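Local coordinates for protein Lys-gingipain catalytic subunit (Porphyromonas gingivalis, PDB 4TKX) that cleaves proteins after lysine as a secreted cysteine protease of the peptidase C25 family, a probable virulence factor in periodontal disease, at residues Gly158-Trp163 / Thr214-Glu219. Residues are numbered along the deposited sequence; the frame is centred on the assembly and turned at random.
Sequences GADYSW and TAHGSE. With TCK (N-[(1S)-5-amino-1-(chloroacetyl)pentyl]-4-methylbenzenesulfonamide), chain U.
His-216 NE2 gives its hydrogen to Asp-160 OD2 over 2.7 Å, a nearly straight bond (173°) in the ring plane that uses the anti lone pair of the oxygen, with carboxylate and imidazole almost coplanar, 7° apart. The other oxygen, Asp-160 OD1, accepts from two backbone amides: Ser-162 N at 2.9 Å, on its anti lone pair, and Trp-163 N, from above the carboxylate plane. Those two bonds cap the turn leading into helix 163-178 and fix the carboxylate's rotation, while a potassium ion lies close by. A chi1 of -175° sets CG anti to the backbone N, which brings OD2 to the imidazole edge. The chain leaves strands 152-157 and 210-214 here, at the C-terminal ends of two neighbouring parallel strands of the six-stranded sheet in this catalytic domain, where His-216 is the inferred proton donor beside the nucleophile Cys-249. The strand pairing runs on as Gly-158 N bonds to Thr-214 O (2.9 Å), which also accepts from a water shared with Gly-158 O. A second water bridges Ala-159 O and His-216 N. Ala-215 CB packs against Gly-158 CA at 3.4 Å. The covalent inhibitor's amine NZ donates to Thr-214 OG1 at 2.9 Å, and Gly-217 N donates to its carbonyl O at 2.8 Å.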
loop_
_atom_site.group_PDB
_atom_site.type_symbol
_atom_site.label_atom_id
_atom_site.label_comp_id
_atom_site.label_asym_id
_atom_site.label_seq_id
_atom_site.Cartn_x
_atom_site.Cartn_y
_atom_site.Cartn_z
ATOM N N GLY A 158 3.235 -4.196 21.870
ATOM C CA GLY A 158 2.678 -5.398 22.460
ATOM C C GLY A 158 3.606 -5.987 23.513
ATOM O O GLY A 158 4.686 -5.451 23.789
ATOM N N ALA A 159 3.186 -7.108 24.074
ATOM C CA ALA A 159 3.832 -7.622 25.279
ATOM C C ALA A 159 5.129 -8.316 24.958
ATOM O O ALA A 159 5.231 -9.123 24.035
ATOM C CB ALA A 159 2.908 -8.571 25.990
ATOM N N ASP A 160 6.123 -7.989 25.764
ATOM C CA ASP A 160 7.333 -8.771 25.885
ATOM C C ASP A 160 8.040 -8.226 27.114
ATOM O O ASP A 160 8.440 -7.056 27.145
ATOM C CB ASP A 160 8.218 -8.666 24.653
ATOM C CG ASP A 160 9.417 -9.577 24.749
ATOM O OD1 ASP A 160 10.236 -9.324 25.663
ATOM O OD2 ASP A 160 9.525 -10.535 23.943
ATOM N N TYR A 161 8.203 -9.079 28.124
ATOM C CA TYR A 161 8.700 -8.641 29.422
ATOM C C TYR A 161 9.987 -7.844 29.316
ATOM O O TYR A 161 10.252 -6.959 30.142
ATOM C CB TYR A 161 8.904 -9.849 30.353
ATOM C CG TYR A 161 7.602 -10.459 30.786
ATOM C CD1 TYR A 161 6.762 -9.787 31.662
ATOM C CD2 TYR A 161 7.201 -11.694 30.312
ATOM C CE1 TYR A 161 5.559 -10.331 32.052
ATOM C CE2 TYR A 161 6.002 -12.233 30.685
ATOM C CZ TYR A 161 5.188 -11.553 31.558
ATOM O OH TYR A 161 3.991 -12.095 31.948
ATOM N N SER A 162 10.786 -8.151 28.303
ATOM C CA SER A 162 12.078 -7.512 28.137
ATOM C C SER A 162 12.142 -6.488 26.991
ATOM O O SER A 162 12.730 -5.423 27.147
ATOM C CB SER A 162 13.151 -8.594 27.961
ATOM O OG SER A 162 13.170 -9.498 29.077
ATOM N N TRP A 163 11.519 -6.787 25.853
ATOM C CA TRP A 163 11.700 -5.979 24.652
ATOM C C TRP A 163 10.680 -4.851 24.531
ATOM O O TRP A 163 10.877 -3.898 23.765
ATOM C CB TRP A 163 11.574 -6.856 23.416
ATOM C CG TRP A 163 12.773 -7.700 23.147
ATOM C CD1 TRP A 163 12.889 -9.051 23.309
ATOM C CD2 TRP A 163 14.016 -7.249 22.627
ATOM N NE1 TRP A 163 14.143 -9.464 22.928
ATOM C CE2 TRP A 163 14.853 -8.371 22.505
ATOM C CE3 TRP A 163 14.506 -5.997 22.258
ATOM C CZ2 TRP A 163 16.154 -8.275 22.031
ATOM C CZ3 TRP A 163 15.789 -5.904 21.787
ATOM C CH2 TRP A 163 16.601 -7.030 21.673
ATOM N N THR A 214 3.463 -3.796 17.190
ATOM C CA THR A 214 4.821 -4.309 17.216
ATOM C C THR A 214 5.069 -5.121 18.495
ATOM O O THR A 214 4.954 -4.602 19.622
ATOM C CB THR A 214 5.873 -3.180 17.050
ATOM O OG1 THR A 214 7.166 -3.751 17.154
ATOM C CG2 THR A 214 5.730 -2.075 18.111
ATOM N N ALA A 215 5.349 -6.410 18.278
ATOM C CA ALA A 215 5.664 -7.409 19.317
ATOM C C ALA A 215 5.499 -8.789 18.651
ATOM O O ALA A 215 5.867 -8.939 17.501
ATOM C CB ALA A 215 4.805 -7.267 20.530
ATOM N N HIS A 216 4.992 -9.801 19.356
ATOM C CA HIS A 216 5.015 -11.154 18.806
ATOM C C HIS A 216 3.819 -11.466 17.920
ATOM O O HIS A 216 2.705 -11.037 18.185
ATOM C CB HIS A 216 5.072 -12.186 19.931
ATOM C CG HIS A 216 6.329 -12.133 20.735
ATOM N ND1 HIS A 216 7.368 -13.016 20.539
ATOM C CD2 HIS A 216 6.707 -11.329 21.757
ATOM C CE1 HIS A 216 8.347 -12.739 21.386
ATOM N NE2 HIS A 216 7.968 -11.724 22.141
ATOM N N GLY A 217 4.065 -12.263 16.887
ATOM C CA GLY A 217 3.017 -12.695 15.984
ATOM C C GLY A 217 3.088 -14.172 15.652
ATOM O O GLY A 217 4.120 -14.836 15.863
ATOM N N SER A 218 1.986 -14.696 15.132
ATOM C CA SER A 218 1.962 -16.049 14.588
ATOM C C SER A 218 1.265 -15.971 13.232
ATOM O O SER A 218 0.873 -14.891 12.790
ATOM C CB SER A 218 1.185 -16.978 15.513
ATOM O OG SER A 218 -0.190 -16.684 15.387
ATOM N N GLU A 219 1.082 -17.102 12.562
ATOM C CA GLU A 219 0.540 -17.051 11.206
ATOM C C GLU A 219 -0.863 -16.465 11.193
ATOM O O GLU A 219 -1.271 -15.857 10.196
ATOM C CB GLU A 219 0.497 -18.440 10.562
ATOM C CG GLU A 219 1.843 -19.134 10.441
ATOM C CD GLU A 219 2.223 -20.005 11.657
ATOM O OE1 GLU A 219 1.665 -19.812 12.773
ATOM O OE2 GLU A 219 3.106 -20.890 11.483
HETATM S S TCK U . 11.474 -12.887 17.816
HETATM O O1S TCK U . 12.560 -11.948 17.739
HETATM O O2S TCK U . 10.947 -12.833 19.175
HETATM C C1 TCK U . 12.033 -14.546 17.452
HETATM C C2 TCK U . 11.919 -15.509 18.446
HETATM C C3 TCK U . 12.353 -16.820 18.182
HETATM C C4 TCK U . 12.885 -17.128 16.947
HETATM C C5 TCK U . 12.996 -16.139 15.940
HETATM C C6 TCK U . 12.572 -14.844 16.197
HETATM C C7 TCK U . 13.351 -18.531 16.681
HETATM N N TCK U . 10.326 -12.453 16.705
HETATM C CA TCK U . 9.018 -11.897 17.076
HETATM C C TCK U . 7.955 -12.791 16.498
HETATM O O TCK U . 6.837 -12.382 16.292
HETATM C CB TCK U . 8.872 -10.460 16.506
HETATM C CG TCK U . 9.834 -9.492 17.161
HETATM C CD TCK U . 9.840 -8.083 16.461
HETATM C CE TCK U . 8.692 -7.203 16.882
HETATM N NZ TCK U . 8.744 -5.963 16.145
HETATM C CM TCK U . 8.356 -14.220 16.101
HETATM O O HOH W 1 6.485 -4.132 22.074
HETATM O O HOH W 2 3.495 -10.020 22.012
#